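Local atomic coordinates of D7 protein (Anopheles stephensi, PDB entry 3NHI), a protein that binds and sequesters cysteinyl leukotrienes and thromboxane A2 analogues, and so helps female mosquitoes to feed on vertebrate blood. Residues 168-172 and 183-189; 176-180 and 242-247; 152-157 and 290-294. All blocks are in the same frame, centred on the assembly; numbering follows the deposited sequence.

Interaction 1: 168-172 and 183-189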
loop_
_atom_site.group_PDB
_atom_site.type_symbol
_atom_site.label_atom_id
_atom_site.label_comp_id
_atom_site.label_asym_id
_atom_site.label_seq_id
_atom_site.Cartn_x
_atom_site.Cartn_y
_atom_site.Cartn_z
ATOM N N LYS A 168 -22.749 20.699 -1.544
ATOM C CA LYS A 168 -23.313 19.786 -0.547
ATOM C C LYS A 168 -22.326 19.485 0.579
ATOM O O LYS A 168 -21.169 19.149 0.338
ATOM C CB LYS A 168 -23.790 18.478 -1.190
ATOM C CG LYS A 168 -24.826 17.729 -0.348
ATOM C CD LYS A 168 -25.277 16.431 -0.998
ATOM C CE LYS A 168 -26.511 15.866 -0.290
ATOM N NZ LYS A 168 -26.760 14.422 -0.591
ATOM N N GLN A 169 -22.807 19.626 1.808
ATOM C CA GLN A 169 -22.040 19.318 3.005
ATOM C C GLN A 169 -21.669 17.836 3.026
ATOM O O GLN A 169 -22.477 16.975 2.653
ATOM C CB GLN A 169 -22.880 19.664 4.236
ATOM C CG GLN A 169 -22.140 19.678 5.557
ATOM C CD GLN A 169 -23.020 20.153 6.701
ATOM O OE1 GLN A 169 -22.763 21.201 7.298
ATOM N NE2 GLN A 169 -24.074 19.394 6.999
ATOM N N SER A 170 -20.443 17.542 3.446
ATOM C CA SER A 170 -20.032 16.157 3.635
ATOM C C SER A 170 -20.927 15.442 4.641
ATOM O O SER A 170 -21.312 16.004 5.672
ATOM C CB SER A 170 -18.582 16.074 4.097
ATOM O OG SER A 170 -18.256 14.738 4.439
ATOM N N GLU A 171 -21.239 14.188 4.331
ATOM C CA GLU A 171 -21.986 13.332 5.249
ATOM C C GLU A 171 -21.163 13.029 6.498
ATOM O O GLU A 171 -21.697 12.579 7.503
ATOM C CB GLU A 171 -22.411 12.039 4.553
ATOM C CG GLU A 171 -23.458 12.283 3.471
ATOM C CD GLU A 171 -23.825 11.046 2.676
ATOM O OE1 GLU A 171 -24.436 11.228 1.608
ATOM O OE2 GLU A 171 -23.528 9.910 3.112
ATOM N N TRP A 172 -19.858 13.283 6.419
ATOM C CA TRP A 172 -18.940 12.993 7.507
ATOM C C TRP A 172 -18.415 14.264 8.182
ATOM O O TRP A 172 -17.418 14.220 8.910
ATOM C CB TRP A 172 -17.778 12.138 6.988
ATOM C CG TRP A 172 -18.188 10.833 6.346
ATOM C CD1 TRP A 172 -19.387 10.182 6.477
ATOM C CD2 TRP A 172 -17.370 10.007 5.510
ATOM N NE1 TRP A 172 -19.371 9.010 5.746
ATOM C CE2 TRP A 172 -18.144 8.881 5.147
ATOM C CE3 TRP A 172 -16.058 10.112 5.022
ATOM C CZ2 TRP A 172 -17.643 7.863 4.323
ATOM C CZ3 TRP A 172 -15.570 9.107 4.203
ATOM C CH2 TRP A 172 -16.358 7.998 3.866
ATOM N N SER A 183 -25.861 7.845 -1.543
ATOM C CA SER A 183 -25.638 9.081 -2.296
ATOM C C SER A 183 -24.485 8.888 -3.285
ATOM O O SER A 183 -23.599 8.064 -3.040
ATOM C CB SER A 183 -25.336 10.246 -1.362
ATOM O OG SER A 183 -24.062 10.086 -0.760
ATOM N N PRO A 184 -24.484 9.643 -4.402
ATOM C CA PRO A 184 -23.372 9.508 -5.349
ATOM C C PRO A 184 -22.037 9.843 -4.695
ATOM O O PRO A 184 -21.025 9.226 -5.020
ATOM C CB PRO A 184 -23.702 10.520 -6.451
ATOM C CG PRO A 184 -24.825 11.355 -5.918
ATOM C CD PRO A 184 -25.542 10.544 -4.901
ATOM N N GLU A 185 -22.045 10.775 -3.749
ATOM C CA GLU A 185 -20.816 11.166 -3.065
ATOM C C GLU A 185 -20.300 10.047 -2.158
ATOM O O GLU A 185 -19.099 9.766 -2.122
ATOM C CB GLU A 185 -21.021 12.457 -2.262
ATOM C CG GLU A 185 -21.350 13.712 -3.098
ATOM C CD GLU A 185 -22.832 13.874 -3.389
ATOM O OE1 GLU A 185 -23.654 13.039 -2.952
ATOM O OE2 GLU A 185 -23.162 14.861 -4.071
ATOM N N LEU A 186 -21.196 9.410 -1.417
ATOM C CA LEU A 186 -20.790 8.302 -0.560
ATOM C C LEU A 186 -20.258 7.135 -1.389
ATOM O O LEU A 186 -19.238 6.528 -1.037
ATOM C CB LEU A 186 -21.940 7.856 0.352
ATOM C CG LEU A 186 -21.612 6.738 1.349
ATOM C CD1 LEU A 186 -20.488 7.127 2.312
ATOM C CD2 LEU A 186 -22.867 6.392 2.123
ATOM N N LYS A 187 -20.928 6.825 -2.494
ATOM C CA LYS A 187 -20.457 5.758 -3.365
ATOM C C LYS A 187 -19.057 6.067 -3.892
ATOM O O LYS A 187 -18.197 5.180 -3.934
ATOM C CB LYS A 187 -21.429 5.507 -4.523
ATOM C CG LYS A 187 -22.787 5.005 -4.051
ATOM C CD LYS A 187 -23.730 4.773 -5.220
ATOM C CE LYS A 187 -25.052 4.201 -4.748
ATOM N NZ LYS A 187 -26.078 4.255 -5.836
ATOM N N ASP A 188 -18.824 7.317 -4.282
ATOM C CA ASP A 188 -17.513 7.723 -4.759
ATOM C C ASP A 188 -16.453 7.609 -3.663
ATOM O O ASP A 188 -15.373 7.035 -3.887
ATOM C CB ASP A 188 -17.538 9.143 -5.318
ATOM C CG ASP A 188 -16.202 9.543 -5.888
ATOM O OD1 ASP A 188 -15.854 9.051 -6.988
ATOM O OD2 ASP A 188 -15.475 10.310 -5.232
ATOM N N ALA A 189 -16.751 8.157 -2.484
ATOM C CA ALA A 189 -15.827 8.074 -1.365
ATOM C C ALA A 189 -15.446 6.625 -1.070
ATOM O O ALA A 189 -14.260 6.314 -0.895
ATOM C CB ALA A 189 -16.417 8.737 -0.125
HETATM O O HOH W 1 -24.008 13.543 0.090
HETATM O O HOH W 2 -26.102 14.008 -3.155
#
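Glu-171 reaches the start of helix 184-196 with its carboxylate. Its OE1 accepts a hydrogen bond from Ser-183 OG at 2.7 Å. The hydroxyl comes in on the syn side of OE1, 33° out of the carboxylate plane. CG lies opposite the carbonyl carbon (chi1 -68°), and the extended chain beyond it carries the carboxylate across to the helix. OE2, the other oxygen, lies 3.7 Å from Leu-186 CD2. It is bonded to Thr-181 OG1, so both oxygens of the carboxylate are held. Ser-183 is the N-cap of the helix. Its OG accepts from Leu-186 N at 3.0 Å while donating to Glu-171. The cap and the loop 168-172 are thus joined through one hydroxyl. This loop and helix lie in the PBP/GOBP (odorant-binding protein) family region of the chain.

The indole of Trp-172 forms the apolar half of the contact. Leu-186 CD1 approaches it obliquely, nearest to Trp-172 CZ2 at 3.6 Å and also near NE1. Ala-189, one turn further along, puts CB 4.1 Å from Trp-172 CH2. Trp-172 also meets the ring of Trp-164, with the planes at about 55°. Its backbone N donates to Ser-170 OG in an ST turn, and that hydroxyl is also bonded to Glu-160.

At the more exposed margin, Lys-168 and Glu-185 cross at about a right angle. Lys-168 NZ stays 4.1 Å from Glu-185 OE1, beyond salt-bridge range. Two waters bridge them, each accepting from Lys-168 NZ and donating to Glu-185 OE1. One of them also donates to Glu-171 OE1.

Interaction 2: 176-180 and 242-247. With SO4 (sulfate ion), chain D.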
loop_
_atom_site.group_PDB
_atom_site.type_symbol
_atom_site.label_atom_id
_atom_site.label_comp_id
_atom_site.label_asym_id
_atom_site.label_seq_id
_atom_site.Cartn_x
_atom_site.Cartn_y
_atom_site.Cartn_z
ATOM N N ARG A 176 -16.753 10.802 10.480
ATOM C CA ARG A 176 -17.264 9.715 9.652
ATOM C C ARG A 176 -18.131 8.763 10.464
ATOM O O ARG A 176 -17.781 8.383 11.573
ATOM C CB ARG A 176 -16.098 8.954 9.017
ATOM C CG ARG A 176 -16.510 7.771 8.153
ATOM C CD ARG A 176 -15.316 7.169 7.425
ATOM N NE ARG A 176 -14.293 6.608 8.315
ATOM C CZ ARG A 176 -14.360 5.400 8.872
ATOM N NH1 ARG A 176 -15.418 4.616 8.665
ATOM N NH2 ARG A 176 -13.374 4.980 9.655
ATOM N N ARG A 177 -19.266 8.375 9.897
ATOM C CA ARG A 177 -20.100 7.351 10.513
ATOM C C ARG A 177 -20.504 6.324 9.452
ATOM O O ARG A 177 -20.094 6.420 8.287
ATOM C CB ARG A 177 -21.309 7.976 11.235
ATOM C CG ARG A 177 -20.915 8.871 12.412
ATOM C CD ARG A 177 -22.071 9.227 13.313
ATOM N NE ARG A 177 -22.508 8.101 14.139
ATOM C CZ ARG A 177 -23.434 8.189 15.092
ATOM N NH1 ARG A 177 -24.025 9.351 15.352
ATOM N NH2 ARG A 177 -23.771 7.114 15.790
ATOM N N TYR A 178 -21.305 5.348 9.854
ATOM C CA TYR A 178 -21.651 4.239 8.974
ATOM C C TYR A 178 -23.057 4.353 8.396
ATOM O O TYR A 178 -23.628 3.363 7.935
ATOM C CB TYR A 178 -21.396 2.903 9.690
ATOM C CG TYR A 178 -19.917 2.621 9.793
ATOM C CD1 TYR A 178 -19.263 1.908 8.798
ATOM C CD2 TYR A 178 -19.161 3.122 10.856
ATOM C CE1 TYR A 178 -17.895 1.670 8.867
ATOM C CE2 TYR A 178 -17.788 2.890 10.933
ATOM C CZ TYR A 178 -17.166 2.161 9.931
ATOM O OH TYR A 178 -15.810 1.914 9.970
ATOM N N LYS A 179 -23.586 5.574 8.381
ATOM C CA LYS A 179 -24.911 5.819 7.816
ATOM C C LYS A 179 -24.885 5.529 6.320
ATOM O O LYS A 179 -24.030 6.043 5.591
ATOM C CB LYS A 179 -25.326 7.260 8.065
ATOM C CG LYS A 179 -26.718 7.618 7.549
ATOM C CD LYS A 179 -26.997 9.117 7.640
ATOM C CE LYS A 179 -27.082 9.589 9.085
ATOM N NZ LYS A 179 -28.339 9.132 9.734
ATOM N N LEU A 180 -25.807 4.679 5.877
ATOM C CA LEU A 180 -25.882 4.298 4.470
ATOM C C LEU A 180 -26.939 5.128 3.747
ATOM O O LEU A 180 -28.139 4.952 3.969
ATOM C CB LEU A 180 -26.161 2.800 4.335
ATOM C CG LEU A 180 -25.161 1.880 5.056
ATOM C CD1 LEU A 180 -25.633 0.429 4.979
ATOM C CD2 LEU A 180 -23.738 2.046 4.507
ATOM N N TYR A 242 -19.427 -2.672 0.787
ATOM C CA TYR A 242 -19.505 -1.899 2.012
ATOM C C TYR A 242 -20.888 -2.041 2.678
ATOM O O TYR A 242 -20.968 -2.319 3.875
ATOM C CB TYR A 242 -19.185 -0.446 1.664
ATOM C CG TYR A 242 -19.297 0.567 2.775
ATOM C CD1 TYR A 242 -18.401 0.585 3.845
ATOM C CD2 TYR A 242 -20.289 1.540 2.735
ATOM C CE1 TYR A 242 -18.505 1.534 4.848
ATOM C CE2 TYR A 242 -20.389 2.500 3.729
ATOM C CZ TYR A 242 -19.498 2.494 4.781
ATOM O OH TYR A 242 -19.597 3.437 5.783
ATOM N N VAL A 243 -21.953 -1.863 1.893
ATOM C CA VAL A 243 -23.327 -2.042 2.379
ATOM C C VAL A 243 -23.542 -3.466 2.893
ATOM O O VAL A 243 -24.112 -3.670 3.976
ATOM C CB VAL A 243 -24.368 -1.696 1.287
ATOM C CG1 VAL A 243 -25.759 -2.195 1.684
ATOM C CG2 VAL A 243 -24.412 -0.205 1.042
ATOM N N CYS A 244 -23.064 -4.454 2.140
ATOM C CA CYS A 244 -23.222 -5.840 2.584
ATOM C C CYS A 244 -22.559 -6.099 3.937
ATOM O O CYS A 244 -23.137 -6.764 4.792
ATOM C CB CYS A 244 -22.702 -6.822 1.540
ATOM S SG CYS A 244 -23.787 -6.877 0.106
ATOM N N LEU A 245 -21.351 -5.562 4.131
ATOM C CA LEU A 245 -20.625 -5.752 5.385
ATOM C C LEU A 245 -21.304 -5.018 6.531
ATOM O O LEU A 245 -21.514 -5.589 7.610
ATOM C CB LEU A 245 -19.174 -5.285 5.233
ATOM C CG LEU A 245 -18.320 -6.176 4.326
ATOM C CD1 LEU A 245 -17.122 -5.398 3.801
ATOM C CD2 LEU A 245 -17.885 -7.457 5.026
ATOM N N VAL A 246 -21.689 -3.771 6.282
ATOM C CA VAL A 246 -22.276 -2.939 7.331
ATOM C C VAL A 246 -23.617 -3.508 7.791
ATOM O O VAL A 246 -23.905 -3.520 8.991
ATOM C CB VAL A 246 -22.413 -1.469 6.873
ATOM C CG1 VAL A 246 -23.297 -0.671 7.847
ATOM C CG2 VAL A 246 -21.028 -0.821 6.753
ATOM N N ASN A 247 -24.409 -4.030 6.859
ATOM C CA ASN A 247 -25.740 -4.522 7.206
ATOM C C ASN A 247 -25.801 -5.986 7.644
ATOM O O ASN A 247 -26.883 -6.512 7.916
ATOM C CB ASN A 247 -26.730 -4.230 6.083
ATOM C CG ASN A 247 -27.191 -2.780 6.080
ATOM O OD1 ASN A 247 -27.002 -2.058 7.060
ATOM N ND2 ASN A 247 -27.808 -2.355 4.989
HETATM S S SO4 D . -22.236 4.246 13.488
HETATM O O1 SO4 D . -23.218 3.480 12.728
HETATM O O2 SO4 D . -21.664 5.282 12.639
HETATM O O3 SO4 D . -21.175 3.356 13.953
HETATM O O4 SO4 D . -22.893 4.862 14.637
HETATM O O HOH W 3 -17.834 5.002 7.193
HETATM O O HOH W 4 -21.170 5.620 5.660
#
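Leu-180 lays its two methyl groups over the 242-247 segment. Its CG points away from the carbonyl carbon, beside the backbone N (chi1 -56°), which turns both methyls to the helix. CD2 packs obliquely on the ring of Tyr-242, 3.5 Å from Tyr-242 CE2. CD1 sits 3.9 Å from Val-246 CG1 and also borders Val-243 CG2. The same methyl meets the amide of Asn-247, 3.5 Å from Asn-247 OD1.

Tyr-178 packs on helix 238-246 as well. The side chains of Tyr-178 and Tyr-242 cross at about a right angle, with Tyr-242 OH 3.4 Å from Tyr-178 CD1. Val-246 CG2 fits beside both tyrosines: it touches Tyr-178 CD1 and lies over one face of the Tyr-242 ring, towards the rim. The loop before helix 184-196 thus lies on the last turns of helix 238-246, within the PBP/GOBP family region.

The direct contacts across the segments are apolar or van der Waals. Polar links run through two waters, both at 2.7 Å from Tyr-242 OH. One bridges to Arg-176 NH1 and Arg-177 O. The other lies between Arg-177 O and Lys-179 O. Arg-176 NH1 also donates to Tyr-178 OH in a nearly straight bond (172°), within its guanidinium plane. That hydroxyl is bonded to Asp-259 as well.

A sulfate, probably from the crystallisation liquor, rests beside Arg-177 and Tyr-178. Arg-177 NH2 donates to its O4 at 2.7 Å, and Tyr-178 N donates to O2 at 2.8 Å. The bonds from Arg-177 NE are weak. Lys-255 also binds this sulfate.

Around the contact, Tyr-242 packs against Ile-190 and Phe-194 of helix 184-196. Tyr-178 touches Phe-258 of helix 251-266. Cys-244 forms a disulfide with Cys-233, just after helix 223-231.

Interaction 3: 152-157 and 290-294; sequences GESFHA and LNTTV
A single beta bridge pairs Glu-153 with Asn-291 in a largely helical protein. Asn-291 N donates to Gly-152 O at 2.8 Å. Ser-154 N donates back to Asn-291 O at 3.0 Å. Glu-153 CA also comes within 3.4 Å of Asn-291 O, as a CA-H...O contact. Asn-291 is the centre of an inverse gamma turn.

The side chains of Glu-153 and Asn-291 run side by side, their end planes only 13° apart. A water joins Glu-153 OE2 to Asn-291 ND2. Glu-153 OE1 instead accepts from Gln-150 N.

Ser-154 is the N-cap of helix 155-163. Its OG sits between its own backbone N and carbonyl carbon (chi1 67°), which turns it to the helix start, where it accepts from Ala-157 N at 3.0 Å. It is also bonded to Glu-262. Thr-293 CG2 packs on this first turn, 3.5 Å from Ala-157 N. Ala-157 CB is also 3.5 Å from Asn-291 O.

Glu-262 of helix 251-266 also bonds Thr-293 OG1, and so holds both segments. The chain leaving helix 280-288 is thereby fastened to the start of helix 155-163, with helix 251-266 alongside.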
loop_
_atom_site.group_PDB
_atom_site.type_symbol
_atom_site.label_atom_id
_atom_site.label_comp_id
_atom_site.label_asym_id
_atom_site.label_seq_id
_atom_site.Cartn_x
_atom_site.Cartn_y
_atom_site.Cartn_z
ATOM N N GLY A 152 0.338 10.800 6.829
ATOM C CA GLY A 152 -0.404 11.409 7.935
ATOM C C GLY A 152 -1.866 11.649 7.609
ATOM O O GLY A 152 -2.641 12.043 8.479
ATOM N N GLU A 153 -2.249 11.406 6.357
ATOM C CA GLU A 153 -3.617 11.611 5.893
ATOM C C GLU A 153 -4.220 10.240 5.634
ATOM O O GLU A 153 -3.636 9.444 4.897
ATOM C CB GLU A 153 -3.608 12.428 4.592
ATOM C CG GLU A 153 -4.966 12.659 3.948
ATOM C CD GLU A 153 -4.868 13.435 2.638
ATOM O OE1 GLU A 153 -3.823 13.358 1.953
ATOM O OE2 GLU A 153 -5.851 14.106 2.268
ATOM N N SER A 154 -5.382 9.946 6.216
ATOM C CA SER A 154 -5.999 8.634 5.956
ATOM C C SER A 154 -6.611 8.610 4.570
ATOM O O SER A 154 -6.964 9.661 4.015
ATOM C CB SER A 154 -7.058 8.290 7.010
ATOM O OG SER A 154 -8.186 9.154 6.917
ATOM N N PHE A 155 -6.754 7.412 4.005
ATOM C CA PHE A 155 -7.495 7.329 2.760
ATOM C C PHE A 155 -8.921 7.820 2.911
ATOM O O PHE A 155 -9.447 8.465 2.005
ATOM C CB PHE A 155 -7.425 5.940 2.103
ATOM C CG PHE A 155 -6.441 5.885 0.967
ATOM C CD1 PHE A 155 -6.671 6.635 -0.189
ATOM C CD2 PHE A 155 -5.268 5.122 1.059
ATOM C CE1 PHE A 155 -5.744 6.642 -1.237
ATOM C CE2 PHE A 155 -4.339 5.119 0.005
ATOM C CZ PHE A 155 -4.581 5.874 -1.143
ATOM N N HIS A 156 -9.528 7.564 4.071
ATOM C CA HIS A 156 -10.901 8.015 4.270
ATOM C C HIS A 156 -10.996 9.541 4.186
ATOM O O HIS A 156 -11.925 10.061 3.578
ATOM C CB HIS A 156 -11.466 7.501 5.594
ATOM C CG HIS A 156 -11.405 6.011 5.741
ATOM N ND1 HIS A 156 -10.223 5.304 5.671
ATOM C CD2 HIS A 156 -12.376 5.100 5.996
ATOM C CE1 HIS A 156 -10.477 4.017 5.847
ATOM N NE2 HIS A 156 -11.774 3.868 6.051
ATOM N N ALA A 157 -10.033 10.253 4.769
ATOM C CA ALA A 157 -10.037 11.714 4.706
ATOM C C ALA A 157 -9.697 12.237 3.317
ATOM O O ALA A 157 -10.335 13.184 2.835
ATOM C CB ALA A 157 -9.085 12.288 5.737
ATOM N N LEU A 290 -3.768 12.614 13.755
ATOM C CA LEU A 290 -3.484 12.608 12.323
ATOM C C LEU A 290 -4.629 13.257 11.541
ATOM O O LEU A 290 -5.641 13.655 12.115
ATOM C CB LEU A 290 -3.228 11.164 11.852
ATOM C CG LEU A 290 -2.022 10.476 12.511
ATOM C CD1 LEU A 290 -2.044 8.981 12.237
ATOM C CD2 LEU A 290 -0.682 11.089 12.083
ATOM N N ASN A 291 -4.460 13.364 10.226
ATOM C CA ASN A 291 -5.479 13.934 9.360
ATOM C C ASN A 291 -6.453 12.830 8.939
ATOM O O ASN A 291 -6.305 12.201 7.891
ATOM C CB ASN A 291 -4.824 14.631 8.161
ATOM C CG ASN A 291 -5.834 15.265 7.211
ATOM O OD1 ASN A 291 -7.015 15.391 7.517
ATOM N ND2 ASN A 291 -5.355 15.659 6.039
ATOM N N THR A 292 -7.451 12.605 9.788
ATOM C CA THR A 292 -8.398 11.501 9.618
ATOM C C THR A 292 -9.838 12.001 9.712
ATOM O O THR A 292 -10.090 13.200 9.886
ATOM C CB THR A 292 -8.218 10.417 10.698
ATOM O OG1 THR A 292 -8.656 10.949 11.954
ATOM C CG2 THR A 292 -6.776 9.972 10.797
ATOM N N THR A 293 -10.784 11.070 9.616
ATOM C CA THR A 293 -12.205 11.397 9.660
ATOM C C THR A 293 -12.808 11.131 11.038
ATOM O O THR A 293 -14.023 11.039 11.179
ATOM C CB THR A 293 -13.003 10.625 8.582
ATOM O OG1 THR A 293 -12.877 9.215 8.797
ATOM C CG2 THR A 293 -12.529 10.980 7.182
ATOM N N VAL A 294 -11.951 11.047 12.050
ATOM C CA VAL A 294 -12.370 10.750 13.427
ATOM C C VAL A 294 -13.214 11.877 14.037
ATOM O O VAL A 294 -13.103 13.038 13.633
ATOM C CB VAL A 294 -11.130 10.420 14.319
ATOM C CG1 VAL A 294 -10.354 11.684 14.694
ATOM C CG2 VAL A 294 -11.532 9.625 15.569
HETATM O O HOH W 5 -7.597 15.792 3.839
#

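In the fold
From the N terminus, the chain passes through the half that holds the bound lipid before reaching 152-157. Interaction 3 opens there and closes only at 290-294, near the C terminus. It encloses the other two contacts. Segments 168-172 and 176-180 follow in the long loop after helix 155-163. Interaction 1 closes a short loop between 168-172 and the first turns of helix 184-196. Interaction 2 starts inside that loop and closes at helix 238-246, so the two cross. Neighbouring contacts touch: Leu-186 packs on Lys-179 O, Trp-172 lies against His-156 O, and Arg-176 N probably bonds Thr-293 O. Together they join the 164-183 loop to helices 155-163, 184-196 and 238-246 and to the C-terminal tail.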